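Local coordinates for myosin-I heavy chain (Dictyostelium discoideum, PDB 5EJR), which is an actin-based motor of class VII, active in early phagocytosis and adhesion, represented here by its C-terminal MyTH4-FERM tail region, at residues A[13-18]-A[50-55]. Sequence-based numbering, arbitrary orientation.
Sequences RFRSFK and KESLIE
S52 OG is held by two groups: it takes a hydrogen bond from R15 NH2 (2.9 Å), tilted out of the guanidinium plane, and gives its own proton to I54 O (2.7 Å). R15 NE donates to S52 O (2.9 Å), which lies in the guanidinium plane, along a bent bond (136°), so the arginine grips S52 side-on. Its chain is extended from CG to NE (chi3 -167°), bringing the guanidinium to S52; the near-perpendicular chi4 (-86°) turns one face to I54 O and E55 CA, both toward its rim. E51 OE2 sits well out of that guanidinium plane, 4.4 Å from R15 NE, so only charge is felt; OE2 pairs with R19, while OE1 bonds K50 NZ. Between the backbones, R15 N bonds L53 O and E55 N bonds R13 O, both at 3.0 Å and nearly straight, flanking a single bridge between F14 and I54. L53 O also lies over one face of the F14 ring, where L53 CB makes a CH-pi contact (4.2 Å to the centroid); C109 of helix 104-113 and W9 also touch F14. With an alanine at R15, S52 O and OG would probably each lose an arginine N-H. The start of helix 15-25 is thus tied to the segment leading into helix 58-75 of the MyTH4 region: two backbone bonds fix the register, and the arginine's NE and NH2 add side-chain hydrogen bonds to S52.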
ATOM      1  N   ARG A  13     -24.688  12.974 -28.427  1.00 50.61           N
ATOM      2  CA  ARG A  13     -23.276  12.857 -28.026  1.00 47.74           C
ATOM      3  C   ARG A  13     -22.471  11.822 -28.808  1.00 50.48           C
ATOM      4  O   ARG A  13     -21.287  12.039 -29.060  1.00 49.91           O
ATOM      5  CB  ARG A  13     -23.152  12.575 -26.514  1.00 44.55           C
ATOM      6  CG  ARG A  13     -23.752  13.640 -25.592  1.00 48.72           C
ATOM      7  CD  ARG A  13     -23.861  13.125 -24.169  1.00 49.25           C
ATOM      8  NE  ARG A  13     -24.307  14.145 -23.215  1.00 49.01           N
ATOM      9  CZ  ARG A  13     -25.576  14.390 -22.907  1.00 62.10           C
ATOM     10  NH1 ARG A  13     -26.554  13.712 -23.497  1.00 48.11           N
ATOM     11  NH2 ARG A  13     -25.881  15.328 -22.022  1.00 53.25           N
ATOM     12  N   PHE A  14     -23.082  10.683 -29.154  1.00 47.55           N
ATOM     13  CA  PHE A  14     -22.380   9.635 -29.895  1.00 47.12           C
ATOM     14  C   PHE A  14     -22.158  10.077 -31.336  1.00 51.56           C
ATOM     15  O   PHE A  14     -22.994  10.796 -31.887  1.00 50.82           O
ATOM     16  CB  PHE A  14     -23.184   8.318 -29.862  1.00 48.84           C
ATOM     17  CG  PHE A  14     -22.734   7.257 -28.875  1.00 48.93           C
ATOM     18  CD1 PHE A  14     -22.461   7.583 -27.549  1.00 50.70           C
ATOM     19  CD2 PHE A  14     -22.650   5.922 -29.258  1.00 50.79           C
ATOM     20  CE1 PHE A  14     -22.073   6.597 -26.633  1.00 50.51           C
ATOM     21  CE2 PHE A  14     -22.268   4.933 -28.338  1.00 52.92           C
ATOM     22  CZ  PHE A  14     -21.978   5.279 -27.035  1.00 49.91           C
ATOM     23  N   ARG A  15     -21.039   9.645 -31.935  1.00 48.18           N
ATOM     24  CA  ARG A  15     -20.684   9.942 -33.321  1.00 49.11           C
ATOM     25  C   ARG A  15     -21.765   9.399 -34.270  1.00 55.71           C
ATOM     26  O   ARG A  15     -22.285  10.158 -35.095  1.00 55.76           O
ATOM     27  CB  ARG A  15     -19.317   9.333 -33.683  1.00 48.95           C
ATOM     28  CG  ARG A  15     -18.127   9.941 -32.943  1.00 51.57           C
ATOM     29  CD  ARG A  15     -16.833   9.610 -33.655  1.00 50.97           C
ATOM     30  NE  ARG A  15     -15.646   9.906 -32.848  1.00 53.59           N
ATOM     31  CZ  ARG A  15     -15.050  11.095 -32.783  1.00 69.32           C
ATOM     32  NH1 ARG A  15     -15.550  12.134 -33.443  1.00 57.30           N
ATOM     33  NH2 ARG A  15     -13.964  11.260 -32.040  1.00 54.43           N
ATOM     34  N   SER A  16     -22.135   8.102 -34.101  1.00 53.26           N
ATOM     35  CA  SER A  16     -23.130   7.369 -34.900  1.00 54.49           C
ATOM     36  C   SER A  16     -24.506   8.032 -34.945  1.00 61.82           C
ATOM     37  O   SER A  16     -25.154   8.001 -35.994  1.00 62.33           O
ATOM     38  CB  SER A  16     -23.242   5.919 -34.435  1.00 55.61           C
ATOM     39  OG  SER A  16     -23.773   5.839 -33.122  1.00 56.91           O
ATOM     40  N   PHE A  17     -24.943   8.633 -33.822  1.00 59.42           N
ATOM     41  CA  PHE A  17     -26.227   9.337 -33.734  1.00 60.30           C
ATOM     42  C   PHE A  17     -26.153  10.743 -34.334  1.00 65.54           C
ATOM     43  O   PHE A  17     -27.149  11.234 -34.858  1.00 65.23           O
ATOM     44  CB  PHE A  17     -26.730   9.390 -32.287  1.00 61.51           C
ATOM     45  CG  PHE A  17     -27.263   8.076 -31.768  1.00 63.33           C
ATOM     46  CD1 PHE A  17     -26.402   7.105 -31.268  1.00 65.65           C
ATOM     47  CD2 PHE A  17     -28.626   7.807 -31.779  1.00 66.50           C
ATOM     48  CE1 PHE A  17     -26.895   5.887 -30.796  1.00 66.61           C
ATOM     49  CE2 PHE A  17     -29.119   6.589 -31.303  1.00 69.36           C
ATOM     50  CZ  PHE A  17     -28.250   5.639 -30.814  1.00 66.85           C
ATOM     51  N   LYS A  18     -24.983  11.393 -34.233  1.00 63.54           N
ATOM     52  CA  LYS A  18     -24.743  12.738 -34.756  1.00 64.15           C
ATOM     53  C   LYS A  18     -24.644  12.742 -36.296  1.00 70.07           C
ATOM     54  O   LYS A  18     -25.275  13.588 -36.934  1.00 69.69           O
ATOM     55  CB  LYS A  18     -23.484  13.348 -34.117  1.00 65.20           C
ATOM     56  CG  LYS A  18     -23.721  13.941 -32.738  1.00 71.79           C
ATOM     57  CD  LYS A  18     -22.430  14.514 -32.173  1.00 83.06           C
ATOM     58  CE  LYS A  18     -22.624  15.308 -30.907  1.00 96.56           C
ATOM     59  NZ  LYS A  18     -23.425  16.546 -31.123  1.00107.57           N
ATOM     60  N   LYS A  50     -11.991   2.298 -34.641  1.00 59.06           N
ATOM     61  CA  LYS A  50     -11.097   3.197 -35.388  1.00 59.47           C
ATOM     62  C   LYS A  50     -11.137   4.658 -34.905  1.00 62.40           C
ATOM     63  O   LYS A  50     -10.269   5.453 -35.267  1.00 63.08           O
ATOM     64  CB  LYS A  50     -11.387   3.097 -36.904  1.00 63.54           C
ATOM     65  CG  LYS A  50     -12.786   3.572 -37.322  1.00 82.51           C
ATOM     66  CD  LYS A  50     -13.017   3.483 -38.831  1.00 94.64           C
ATOM     67  CE  LYS A  50     -14.325   4.118 -39.257  1.00102.74           C
ATOM     68  NZ  LYS A  50     -14.237   5.604 -39.319  1.00108.76           N
ATOM     69  N   GLU A  51     -12.149   4.990 -34.099  1.00 57.11           N
ATOM     70  CA  GLU A  51     -12.413   6.309 -33.515  1.00 55.21           C
ATOM     71  C   GLU A  51     -13.238   6.127 -32.235  1.00 55.13           C
ATOM     72  O   GLU A  51     -13.913   5.106 -32.094  1.00 54.26           O
ATOM     73  CB  GLU A  51     -13.183   7.201 -34.514  1.00 56.97           C
ATOM     74  CG  GLU A  51     -14.476   6.592 -35.040  1.00 69.00           C
ATOM     75  CD  GLU A  51     -15.099   7.250 -36.256  1.00 88.39           C
ATOM     76  OE1 GLU A  51     -14.350   7.616 -37.193  1.00 87.27           O
ATOM     77  OE2 GLU A  51     -16.347   7.342 -36.297  1.00 76.36           O
ATOM     78  N   SER A  52     -13.227   7.124 -31.333  1.00 49.55           N
ATOM     79  CA  SER A  52     -13.993   7.070 -30.085  1.00 48.22           C
ATOM     80  C   SER A  52     -15.501   6.978 -30.351  1.00 51.36           C
ATOM     81  O   SER A  52     -15.952   7.401 -31.414  1.00 50.32           O
ATOM     82  CB  SER A  52     -13.688   8.285 -29.218  1.00 49.60           C
ATOM     83  OG  SER A  52     -14.164   9.495 -29.780  1.00 55.07           O
ATOM     84  N   LEU A  53     -16.271   6.425 -29.384  1.00 46.48           N
ATOM     85  CA  LEU A  53     -17.731   6.291 -29.473  1.00 45.38           C
ATOM     86  C   LEU A  53     -18.401   7.658 -29.337  1.00 49.42           C
ATOM     87  O   LEU A  53     -19.369   7.946 -30.045  1.00 50.31           O
ATOM     88  CB  LEU A  53     -18.295   5.333 -28.394  1.00 44.32           C
ATOM     89  CG  LEU A  53     -17.753   3.901 -28.310  1.00 47.98           C
ATOM     90  CD1 LEU A  53     -18.499   3.121 -27.241  1.00 46.70           C
ATOM     91  CD2 LEU A  53     -17.878   3.156 -29.646  1.00 51.01           C
ATOM     92  N   ILE A  54     -17.904   8.485 -28.416  1.00 44.84           N
ATOM     93  CA  ILE A  54     -18.448   9.825 -28.193  1.00 44.36           C
ATOM     94  C   ILE A  54     -17.682  10.821 -29.070  1.00 49.30           C
ATOM     95  O   ILE A  54     -16.466  10.692 -29.229  1.00 46.92           O
ATOM     96  CB  ILE A  54     -18.423  10.191 -26.676  1.00 45.92           C
ATOM     97  CG1 ILE A  54     -19.431   9.326 -25.889  1.00 45.82           C
ATOM     98  CG2 ILE A  54     -18.675  11.695 -26.415  1.00 45.32           C
ATOM     99  CD1 ILE A  54     -19.122   9.179 -24.396  1.00 50.87           C
ATOM    100  N   GLU A  55     -18.398  11.799 -29.655  1.00 47.92           N
ATOM    101  CA  GLU A  55     -17.752  12.831 -30.454  1.00 48.99           C
ATOM    102  C   GLU A  55     -17.043  13.752 -29.473  1.00 56.15           C
ATOM    103  O   GLU A  55     -17.679  14.326 -28.574  1.00 56.91           O
ATOM    104  CB  GLU A  55     -18.759  13.615 -31.312  1.00 51.04           C
ATOM    105  CG  GLU A  55     -18.090  14.567 -32.294  1.00 64.35           C
ATOM    106  CD  GLU A  55     -19.042  15.425 -33.102  1.00 82.67           C
ATOM    107  OE1 GLU A  55     -19.436  14.985 -34.206  1.00 87.19           O
ATOM    108  OE2 GLU A  55     -19.402  16.531 -32.634  1.00 72.57           O
TER
HETATM  109  O   HOH W   1     -19.866   5.874 -32.762  1.00 45.56           O